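Local coordinates for glutathione synthetase-like effector 30 (Gpa-GSS30-apo) (Globodera pallida, PDB 5OET), which is a nematode effector related to glutathione synthetase, a family whose enzymes use ATP to join glycine to gamma-glutamylcysteine, at residues L87-R98 and F516-V525; L469-C480 and S494-A505. One frame throughout, in Å; residues are numbered along the deposited sequence.

Contact 1 (L87-R98 and F516-V525); sequences LPLSLYPSPFPR and FSVYDSPYLV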
loop_
_atom_site.group_PDB
_atom_site.type_symbol
_atom_site.label_atom_id
_atom_site.label_comp_id
_atom_site.label_asym_id
_atom_site.label_seq_id
_atom_site.Cartn_x
_atom_site.Cartn_y
_atom_site.Cartn_z
ATOM N N LEU A 87 6.668 5.474 6.532
ATOM C CA LEU A 87 7.691 5.150 7.513
ATOM C C LEU A 87 9.041 5.658 7.022
ATOM O O LEU A 87 9.393 5.437 5.870
ATOM C CB LEU A 87 7.754 3.641 7.705
ATOM C CG LEU A 87 6.505 2.968 8.301
ATOM C CD1 LEU A 87 6.637 1.449 8.264
ATOM C CD2 LEU A 87 6.227 3.438 9.715
ATOM N N PRO A 88 9.817 6.324 7.886
ATOM C CA PRO A 88 11.104 6.792 7.386
ATOM C C PRO A 88 12.016 5.640 6.920
ATOM O O PRO A 88 12.062 4.584 7.538
ATOM C CB PRO A 88 11.692 7.537 8.587
ATOM C CG PRO A 88 11.067 6.883 9.758
ATOM C CD PRO A 88 9.657 6.630 9.312
ATOM N N LEU A 89 12.730 5.895 5.836
ATOM C CA LEU A 89 13.443 4.888 5.075
ATOM C C LEU A 89 14.754 5.454 4.541
ATOM O O LEU A 89 14.921 6.669 4.380
ATOM C CB LEU A 89 12.577 4.417 3.911
ATOM C CG LEU A 89 12.079 5.494 2.906
ATOM C CD1 LEU A 89 12.941 5.544 1.656
ATOM C CD2 LEU A 89 10.632 5.279 2.481
ATOM N N SER A 90 15.698 4.567 4.297
ATOM C CA SER A 90 16.901 4.941 3.597
ATOM C C SER A 90 16.532 4.860 2.124
ATOM O O SER A 90 15.708 4.009 1.740
ATOM C CB SER A 90 18.039 3.987 3.925
ATOM O OG SER A 90 17.682 2.672 3.561
ATOM N N LEU A 91 17.112 5.744 1.313
ATOM C CA LEU A 91 16.768 5.809 -0.099
ATOM C C LEU A 91 17.254 4.566 -0.847
ATOM O O LEU A 91 16.547 4.035 -1.727
ATOM C CB LEU A 91 17.360 7.060 -0.739
ATOM C CG LEU A 91 16.954 7.388 -2.189
ATOM C CD1 LEU A 91 15.460 7.494 -2.385
ATOM C CD2 LEU A 91 17.585 8.691 -2.628
ATOM N N TYR A 92 18.448 4.109 -0.484
ATOM C CA TYR A 92 19.093 2.998 -1.133
ATOM C C TYR A 92 19.493 2.005 -0.070
ATOM O O TYR A 92 19.637 2.368 1.110
ATOM C CB TYR A 92 20.324 3.477 -1.922
ATOM C CG TYR A 92 19.967 4.198 -3.203
ATOM C CD1 TYR A 92 19.463 3.495 -4.292
ATOM C CD2 TYR A 92 20.107 5.590 -3.316
ATOM C CE1 TYR A 92 19.103 4.144 -5.461
ATOM C CE2 TYR A 92 19.752 6.262 -4.497
ATOM C CZ TYR A 92 19.245 5.526 -5.571
ATOM O OH TYR A 92 18.893 6.138 -6.758
ATOM N N PRO A 93 19.668 0.738 -0.467
ATOM C CA PRO A 93 20.048 -0.257 0.524
ATOM C C PRO A 93 21.480 -0.024 0.970
ATOM O O PRO A 93 22.317 0.348 0.161
ATOM C CB PRO A 93 19.862 -1.591 -0.209
ATOM C CG PRO A 93 19.844 -1.270 -1.653
ATOM C CD PRO A 93 19.501 0.172 -1.814
ATOM N N SER A 94 21.734 -0.172 2.262
ATOM C CA SER A 94 23.063 0.080 2.828
ATOM C C SER A 94 23.918 -1.157 2.588
ATOM O O SER A 94 23.397 -2.272 2.645
ATOM C CB SER A 94 22.978 0.373 4.328
ATOM O OG SER A 94 22.378 1.642 4.572
ATOM N N PRO A 95 25.218 -0.969 2.300
ATOM C CA PRO A 95 26.077 -2.137 2.088
ATOM C C PRO A 95 26.331 -2.922 3.379
ATOM O O PRO A 95 26.382 -2.345 4.467
ATOM C CB PRO A 95 27.374 -1.543 1.545
ATOM C CG PRO A 95 27.365 -0.135 2.015
ATOM C CD PRO A 95 25.940 0.293 2.076
ATOM N N PHE A 96 26.472 -4.233 3.241
ATOM C CA PHE A 96 26.632 -5.130 4.377
ATOM C C PHE A 96 27.438 -6.358 3.889
ATOM O O PHE A 96 27.182 -6.872 2.787
ATOM C CB PHE A 96 25.246 -5.536 4.959
ATOM C CG PHE A 96 25.311 -6.060 6.379
ATOM C CD1 PHE A 96 25.297 -5.188 7.458
ATOM C CD2 PHE A 96 25.419 -7.430 6.636
ATOM C CE1 PHE A 96 25.383 -5.666 8.760
ATOM C CE2 PHE A 96 25.506 -7.913 7.939
ATOM C CZ PHE A 96 25.484 -7.027 9.001
ATOM N N PRO A 97 28.428 -6.813 4.684
ATOM C CA PRO A 97 29.222 -7.975 4.279
ATOM C C PRO A 97 28.410 -9.241 4.033
ATOM O O PRO A 97 27.627 -9.605 4.877
ATOM C CB PRO A 97 30.168 -8.165 5.461
ATOM C CG PRO A 97 30.393 -6.786 5.955
ATOM C CD PRO A 97 29.060 -6.099 5.807
ATOM N N ARG A 98 28.602 -9.898 2.895
ATOM C CA ARG A 98 27.921 -11.151 2.596
ATOM C C ARG A 98 28.126 -12.247 3.643
ATOM O O ARG A 98 27.193 -12.983 3.960
ATOM C CB ARG A 98 28.382 -11.698 1.246
ATOM C CG ARG A 98 27.703 -12.993 0.788
ATOM C CD ARG A 98 28.015 -13.331 -0.661
ATOM N NE ARG A 98 27.272 -12.454 -1.584
ATOM C CZ ARG A 98 27.765 -11.427 -2.292
ATOM N NH1 ARG A 98 29.057 -11.071 -2.223
ATOM N NH2 ARG A 98 26.947 -10.743 -3.077
ATOM N N PHE A 516 16.868 8.415 16.737
ATOM C CA PHE A 516 15.967 8.311 15.599
ATOM C C PHE A 516 16.576 7.417 14.513
ATOM O O PHE A 516 17.745 7.618 14.096
ATOM C CB PHE A 516 15.634 9.696 15.015
ATOM C CG PHE A 516 15.017 9.630 13.640
ATOM C CD1 PHE A 516 15.824 9.544 12.499
ATOM C CD2 PHE A 516 13.626 9.611 13.479
ATOM C CE1 PHE A 516 15.256 9.441 11.234
ATOM C CE2 PHE A 516 13.057 9.524 12.212
ATOM C CZ PHE A 516 13.871 9.431 11.095
ATOM N N SER A 517 15.761 6.481 14.022
ATOM C CA SER A 517 16.232 5.448 13.121
ATOM C C SER A 517 15.330 5.325 11.889
ATOM O O SER A 517 14.322 6.019 11.780
ATOM C CB SER A 517 16.309 4.121 13.853
ATOM O OG SER A 517 15.080 3.439 13.750
ATOM N N VAL A 518 15.699 4.427 10.983
ATOM C CA VAL A 518 15.173 4.418 9.632
ATOM C C VAL A 518 15.145 2.973 9.117
ATOM O O VAL A 518 16.029 2.200 9.398
ATOM C CB VAL A 518 16.049 5.370 8.770
ATOM C CG1 VAL A 518 16.416 4.801 7.405
ATOM C CG2 VAL A 518 15.377 6.712 8.616
ATOM N N TYR A 519 14.128 2.601 8.364
ATOM C CA TYR A 519 14.090 1.257 7.818
ATOM C C TYR A 519 15.032 1.197 6.662
ATOM O O TYR A 519 15.178 2.144 5.925
ATOM C CB TYR A 519 12.691 0.872 7.370
ATOM C CG TYR A 519 11.804 0.644 8.535
ATOM C CD1 TYR A 519 11.752 -0.607 9.177
ATOM C CD2 TYR A 519 11.032 1.693 9.047
ATOM C CE1 TYR A 519 10.936 -0.802 10.284
ATOM C CE2 TYR A 519 10.221 1.512 10.148
ATOM C CZ TYR A 519 10.185 0.267 10.762
ATOM O OH TYR A 519 9.381 0.153 11.841
ATOM N N ASP A 520 15.652 0.054 6.495
ATOM C CA ASP A 520 16.693 -0.098 5.515
ATOM C C ASP A 520 16.616 -1.533 5.008
ATOM O O ASP A 520 15.794 -2.298 5.473
ATOM C CB ASP A 520 18.036 0.197 6.193
ATOM C CG ASP A 520 19.119 0.605 5.216
ATOM O OD1 ASP A 520 19.044 0.200 4.027
ATOM O OD2 ASP A 520 20.057 1.335 5.630
ATOM N N SER A 521 17.441 -1.887 4.045
ATOM C CA SER A 521 17.612 -3.287 3.678
ATOM C C SER A 521 19.057 -3.523 3.183
ATOM O O SER A 521 19.690 -2.614 2.663
ATOM C CB SER A 521 16.562 -3.707 2.637
ATOM O OG SER A 521 16.888 -3.215 1.359
ATOM N N PRO A 522 19.584 -4.739 3.371
ATOM C CA PRO A 522 20.994 -4.933 3.115
ATOM C C PRO A 522 21.284 -5.081 1.633
ATOM O O PRO A 522 20.463 -5.645 0.903
ATOM C CB PRO A 522 21.295 -6.237 3.849
ATOM C CG PRO A 522 20.035 -7.004 3.703
ATOM C CD PRO A 522 18.924 -5.997 3.736
ATOM N N TYR A 523 22.418 -4.527 1.200
ATOM C CA TYR A 523 23.009 -4.843 -0.094
ATOM C C TYR A 523 24.302 -5.616 0.191
ATOM O O TYR A 523 25.245 -5.071 0.758
ATOM C CB TYR A 523 23.287 -3.576 -0.910
ATOM C CG TYR A 523 23.610 -3.847 -2.363
ATOM C CD1 TYR A 523 24.916 -4.144 -2.768
ATOM C CD2 TYR A 523 22.610 -3.810 -3.338
ATOM C CE1 TYR A 523 25.217 -4.377 -4.105
ATOM C CE2 TYR A 523 22.900 -4.060 -4.672
ATOM C CZ TYR A 523 24.201 -4.346 -5.054
ATOM O OH TYR A 523 24.485 -4.582 -6.383
ATOM N N LEU A 524 24.330 -6.887 -0.199
ATOM C CA LEU A 524 25.415 -7.781 0.181
ATOM C C LEU A 524 26.650 -7.592 -0.663
ATOM O O LEU A 524 26.840 -8.207 -1.705
ATOM C CB LEU A 524 24.978 -9.238 0.195
ATOM C CG LEU A 524 23.850 -9.496 1.196
ATOM C CD1 LEU A 524 23.507 -10.974 1.104
ATOM C CD2 LEU A 524 24.183 -9.070 2.624
ATOM N N VAL A 525 27.460 -6.674 -0.174
ATOM C CA VAL A 525 28.833 -6.462 -0.577
ATOM C C VAL A 525 29.690 -7.754 -0.429
ATOM O O VAL A 525 29.978 -8.253 0.678
ATOM C CB VAL A 525 29.379 -5.281 0.269
ATOM C CG1 VAL A 525 30.877 -5.335 0.465
ATOM C CG2 VAL A 525 28.921 -3.964 -0.348
#
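Pro88 O meets the Tyr519 ring at its edge, in the ring plane and 3.4 Å from CD2, while CB of Leu87 approaches the same ring obliquely. The Phe516 ring leans obliquely against CB of Pro88, and Leu524 O lies over one face of the Arg98 guanidinium. CD of the following Pro97 lies over one face of the Phe96 ring, toward its rim. These groups flank the C-terminal strand as it runs alongside 87-98: a single bridge joins Leu89 to Tyr519, then 94-96 and 522-524 pair in parallel within the large mixed sheet of a eukaryotic glutathione synthetase-like protein, of the ATP-grasp superfamily. Tyr519 N bonds almost straight (171°) to Pro88 O at 3.0 Å, and its carbonyl receives Ser90 N. Ser94 O accepts from Tyr523 N, and Phe96 N, two residues on along the same edge, donates to Tyr523 O. Pro95 suits the place between them because its nitrogen, which has no hydrogen to give, faces away from this partner strand.

Between the two pairings the carboxylate of Asp520 ties the segments together, swung toward 87-98 by a CG anti to the backbone N (chi1 -157°). Ser94 OG donates to the syn side of OD2 at 2.6 Å, and Ser94 N reaches the syn side of OD1 at 3.2 Å. Ser521 N takes the anti side of that same OD1, and donors on both oxygens probably hold the carboxylate's rotation. A small serine lets backbone and hydroxyl both reach it; Asn456 also bonds Ser94 OG. Phe96 N and Val525 N come to Tyr523 O from opposite faces of its plane. Arg98 N, at the start of helix 98-119, donates to Val525 O at 3.1 Å from above its carbonyl plane.

Contact 2 (L469-C480 and S494-A505); sequences LDATPELGIFGC and SRTGHMMKSKLA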
loop_
_atom_site.group_PDB
_atom_site.type_symbol
_atom_site.label_atom_id
_atom_site.label_comp_id
_atom_site.label_asym_id
_atom_site.label_seq_id
_atom_site.Cartn_x
_atom_site.Cartn_y
_atom_site.Cartn_z
ATOM N N LEU A 469 24.549 11.049 4.802
ATOM C CA LEU A 469 24.753 10.845 6.231
ATOM C C LEU A 469 25.641 9.643 6.487
ATOM O O LEU A 469 25.549 8.649 5.765
ATOM C CB LEU A 469 23.422 10.550 6.919
ATOM C CG LEU A 469 22.537 11.752 7.167
ATOM C CD1 LEU A 469 21.127 11.273 7.464
ATOM C CD2 LEU A 469 23.110 12.617 8.291
ATOM N N ASP A 470 26.458 9.719 7.536
ATOM C CA ASP A 470 27.012 8.514 8.157
ATOM C C ASP A 470 25.902 7.808 8.910
ATOM O O ASP A 470 25.193 8.442 9.671
ATOM C CB ASP A 470 28.123 8.873 9.142
ATOM C CG ASP A 470 29.313 9.531 8.469
ATOM O OD1 ASP A 470 29.194 9.906 7.273
ATOM O OD2 ASP A 470 30.356 9.671 9.157
ATOM N N ALA A 471 25.757 6.504 8.703
ATOM C CA ALA A 471 24.815 5.686 9.478
ATOM C C ALA A 471 25.387 4.327 9.826
ATOM O O ALA A 471 26.266 3.837 9.137
ATOM C CB ALA A 471 23.525 5.509 8.702
ATOM N N THR A 472 24.858 3.724 10.887
ATOM C CA THR A 472 25.232 2.377 11.312
ATOM C C THR A 472 24.001 1.499 11.127
ATOM O O THR A 472 22.991 1.745 11.775
ATOM C CB THR A 472 25.688 2.310 12.799
ATOM O OG1 THR A 472 24.766 3.026 13.628
ATOM C CG2 THR A 472 27.051 2.911 12.985
ATOM N N PRO A 473 24.074 0.490 10.230
ATOM C CA PRO A 473 22.975 -0.446 10.081
ATOM C C PRO A 473 22.930 -1.515 11.192
ATOM O O PRO A 473 23.933 -1.776 11.855
ATOM C CB PRO A 473 23.232 -1.077 8.715
ATOM C CG PRO A 473 24.692 -1.013 8.537
ATOM C CD PRO A 473 25.203 0.149 9.344
ATOM N N GLU A 474 21.747 -2.097 11.373
ATOM C CA GLU A 474 21.480 -3.111 12.378
ATOM C C GLU A 474 20.620 -4.159 11.684
ATOM O O GLU A 474 19.540 -3.858 11.220
ATOM C CB GLU A 474 20.738 -2.506 13.572
ATOM C CG GLU A 474 20.600 -3.417 14.791
ATOM C CD GLU A 474 19.409 -3.061 15.704
ATOM O OE1 GLU A 474 18.223 -3.216 15.279
ATOM O OE2 GLU A 474 19.652 -2.655 16.866
ATOM N N LEU A 475 21.126 -5.387 11.622
ATOM C CA LEU A 475 20.484 -6.510 10.924
ATOM C C LEU A 475 19.595 -7.312 11.859
ATOM O O LEU A 475 20.064 -7.796 12.862
ATOM C CB LEU A 475 21.572 -7.436 10.395
ATOM C CG LEU A 475 21.193 -8.688 9.623
ATOM C CD1 LEU A 475 20.582 -8.341 8.271
ATOM C CD2 LEU A 475 22.441 -9.544 9.467
ATOM N N GLY A 476 18.322 -7.464 11.518
ATOM C CA GLY A 476 17.387 -8.291 12.294
ATOM C C GLY A 476 17.034 -9.549 11.527
ATOM O O GLY A 476 16.559 -9.463 10.399
ATOM N N ILE A 477 17.271 -10.714 12.114
ATOM C CA ILE A 477 16.887 -11.961 11.482
ATOM C C ILE A 477 15.635 -12.528 12.149
ATOM O O ILE A 477 15.653 -12.807 13.349
ATOM C CB ILE A 477 18.009 -13.001 11.587
ATOM C CG1 ILE A 477 19.297 -12.488 10.936
ATOM C CG2 ILE A 477 17.569 -14.317 10.962
ATOM C CD1 ILE A 477 19.192 -12.169 9.459
ATOM N N PHE A 478 14.583 -12.729 11.360
ATOM C CA PHE A 478 13.356 -13.386 11.813
ATOM C C PHE A 478 13.380 -14.904 11.681
ATOM O O PHE A 478 13.851 -15.425 10.691
ATOM C CB PHE A 478 12.166 -12.904 10.984
ATOM C CG PHE A 478 11.833 -11.467 11.183
ATOM C CD1 PHE A 478 10.978 -11.077 12.200
ATOM C CD2 PHE A 478 12.358 -10.502 10.339
ATOM C CE1 PHE A 478 10.644 -9.750 12.381
ATOM C CE2 PHE A 478 12.043 -9.161 10.523
ATOM C CZ PHE A 478 11.179 -8.781 11.543
ATOM N N GLY A 479 12.814 -15.594 12.666
ATOM C CA GLY A 479 12.487 -17.022 12.550
ATOM C C GLY A 479 11.406 -17.456 13.534
ATOM O O GLY A 479 11.318 -16.917 14.639
ATOM N N CYS A 480 10.585 -18.425 13.136
ATOM C CA CYS A 480 9.542 -18.954 14.021
ATOM C C CYS A 480 9.616 -20.450 14.203
ATOM O O CYS A 480 10.024 -21.174 13.319
ATOM C CB CYS A 480 8.129 -18.624 13.533
ATOM S SG CYS A 480 7.794 -16.892 13.240
ATOM N N SER A 494 9.695 -22.349 10.619
ATOM C CA SER A 494 9.324 -21.451 9.524
ATOM C C SER A 494 10.534 -21.104 8.687
ATOM O O SER A 494 11.658 -21.362 9.098
ATOM C CB SER A 494 8.724 -20.152 10.070
ATOM O OG SER A 494 9.718 -19.313 10.636
ATOM N N ARG A 495 10.299 -20.505 7.523
ATOM C CA ARG A 495 11.373 -19.886 6.736
ATOM C C ARG A 495 11.995 -18.769 7.580
ATOM O O ARG A 495 11.367 -18.275 8.524
ATOM C CB ARG A 495 10.845 -19.315 5.416
ATOM C CG ARG A 495 9.883 -18.138 5.587
ATOM C CD ARG A 495 9.515 -17.440 4.279
ATOM N NE ARG A 495 8.427 -18.110 3.542
ATOM C CZ ARG A 495 8.555 -18.784 2.393
ATOM N NH1 ARG A 495 9.737 -18.908 1.776
ATOM N NH2 ARG A 495 7.476 -19.341 1.845
ATOM N N THR A 496 13.228 -18.397 7.264
ATOM C CA THR A 496 13.858 -17.239 7.880
ATOM C C THR A 496 13.494 -15.987 7.121
ATOM O O THR A 496 13.117 -16.043 5.946
ATOM C CB THR A 496 15.378 -17.342 7.897
ATOM O OG1 THR A 496 15.806 -17.894 6.650
ATOM C CG2 THR A 496 15.821 -18.208 9.062
ATOM N N GLY A 497 13.591 -14.866 7.826
ATOM C CA GLY A 497 13.395 -13.538 7.263
ATOM C C GLY A 497 14.474 -12.593 7.750
ATOM O O GLY A 497 15.259 -12.950 8.636
ATOM N N HIS A 498 14.508 -11.388 7.193
ATOM C CA HIS A 498 15.541 -10.416 7.571
ATOM C C HIS A 498 15.164 -8.992 7.214
ATOM O O HIS A 498 14.562 -8.739 6.175
ATOM C CB HIS A 498 16.876 -10.779 6.907
ATOM C CG HIS A 498 16.829 -10.714 5.419
ATOM N ND1 HIS A 498 16.425 -11.771 4.627
ATOM C CD2 HIS A 498 17.087 -9.688 4.577
ATOM C CE1 HIS A 498 16.459 -11.401 3.356
ATOM N NE2 HIS A 498 16.868 -10.146 3.296
ATOM N N MET A 499 15.572 -8.074 8.075
ATOM C CA MET A 499 15.316 -6.651 7.918
ATOM C C MET A 499 16.542 -5.888 8.375
ATOM O O MET A 499 17.489 -6.483 8.894
ATOM C CB MET A 499 14.139 -6.259 8.794
ATOM C CG MET A 499 14.434 -6.459 10.281
ATOM S SD MET A 499 13.353 -5.473 11.291
ATOM C CE MET A 499 13.997 -3.861 10.945
ATOM N N MET A 500 16.498 -4.573 8.245
ATOM C CA MET A 500 17.617 -3.743 8.674
ATOM C C MET A 500 17.105 -2.402 9.136
ATOM O O MET A 500 16.068 -1.942 8.686
ATOM C CB MET A 500 18.604 -3.599 7.528
ATOM C CG MET A 500 19.922 -2.938 7.856
ATOM S SD MET A 500 21.174 -3.307 6.593
ATOM C CE MET A 500 21.685 -4.901 7.185
ATOM N N LYS A 501 17.815 -1.805 10.071
ATOM C CA LYS A 501 17.489 -0.473 10.559
ATOM C C LYS A 501 18.788 0.285 10.687
ATOM O O LYS A 501 19.730 -0.238 11.230
ATOM C CB LYS A 501 16.765 -0.542 11.912
ATOM C CG LYS A 501 15.305 -0.952 11.841
ATOM C CD LYS A 501 14.318 0.219 11.905
ATOM C CE LYS A 501 13.912 0.577 13.334
ATOM N NZ LYS A 501 12.906 1.677 13.374
ATOM N N SER A 502 18.829 1.500 10.150
ATOM C CA SER A 502 19.993 2.375 10.244
ATOM C C SER A 502 19.670 3.551 11.136
ATOM O O SER A 502 18.571 4.085 11.068
ATOM C CB SER A 502 20.381 2.890 8.875
ATOM O OG SER A 502 20.836 1.829 8.073
ATOM N N LYS A 503 20.635 3.931 11.972
ATOM C CA LYS A 503 20.550 5.136 12.788
ATOM C C LYS A 503 21.709 6.026 12.427
ATOM O O LYS A 503 22.657 5.536 11.838
ATOM C CB LYS A 503 20.561 4.810 14.285
ATOM C CG LYS A 503 21.798 4.098 14.802
ATOM C CD LYS A 503 21.989 4.367 16.299
ATOM C CE LYS A 503 23.061 3.500 16.930
ATOM N NZ LYS A 503 22.838 2.047 16.656
ATOM N N LEU A 504 21.626 7.318 12.747
ATOM C CA LEU A 504 22.780 8.213 12.667
ATOM C C LEU A 504 23.935 7.747 13.539
ATOM O O LEU A 504 23.717 7.250 14.645
ATOM C CB LEU A 504 22.431 9.605 13.167
ATOM C CG LEU A 504 21.502 10.493 12.365
ATOM C CD1 LEU A 504 21.511 11.871 13.020
ATOM C CD2 LEU A 504 21.913 10.574 10.900
ATOM N N ALA A 505 25.149 7.929 13.029
ATOM C CA ALA A 505 26.361 7.847 13.822
ATOM C C ALA A 505 26.740 9.257 14.307
ATOM O O ALA A 505 27.273 9.437 15.405
ATOM C CB ALA A 505 27.468 7.243 12.984
#
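Strands 469-480 and 497-504 are the arms of an antiparallel beta hairpin, their axes approaching to 4.3 Å with directions 155° apart, and Thr472-Lys503, Glu474-Lys501, Gly476-Met499 and Phe478-Gly497 form its hydrogen-bonded pairs. Glycine falls in two of these pairs, where a side chain would be crowded. Gly497 has no side chain to crowd Phe478, whose ring lies with its edge toward Gly497 C and His498 N. Gly476, likewise without a beta carbon to press on Met499 CG, lets the methionine pass close by and reach along the same side to bring CG within 3.6 Å of Phe478 CE2. Its sulfur completes a Met-aromatic contact, SD standing 5.0 Å from the centroid of the Phe478 ring and well off the ring normal. Met499 CG sits between its own backbone N and carbonyl carbon (chi1 63°), a torsion that lays the chain toward the ring.

The opposite side of the hairpin carries Pro473, Leu475, Ile477, His498 and Met500. Met500 serves two neighbours: SD touches Pro473 CB at 3.7 Å, and a bend at chi3 turns CE back to Leu475 CD1 at 3.8 Å, a reach that a flexible unbranched thioether makes easy. CD1 of Ile477 packs on CB of His498, whose ring meets Phe101 edge-to-face. Toward the turn, Ser494 stands in for a backbone partner: its OG accepts from Cys480 N at 2.8 Å and donates to Arg495 O, while Ser494 N closes on Cys480 O.

Strand 160-173 pairs with 469-480 along Leu475, Ile477 and Gly479 and is tied to it by the Cys164-Cys480 disulfide. Strand 454-459 takes over as neighbour at Leu469 and Ala471, and helix 225-240 packs against Cys480 and Ser494.

Contacts 1 and 2 are parts of one sheet, their centres about 8 Å apart, because strand 490-504 lies between its hairpin partner 469-484 and the C-terminal strand 517-524. Val518 O faces Ser502 N at 3.0 Å, probably as a hydrogen bond that continues the pairing. Ser502 OG stands 2.6 Å from Asp520 OD2, giving the carboxylate of contact 1 a probable donor from contact 2. Lys501 NZ joins Ser517 OG at 2.8 Å, and Lys501 makes a cation-pi contact with Tyr519. Met500 in turn touches Phe96 and Pro522. Neither contact includes His406 or Glu426, the residues of the magnesium site.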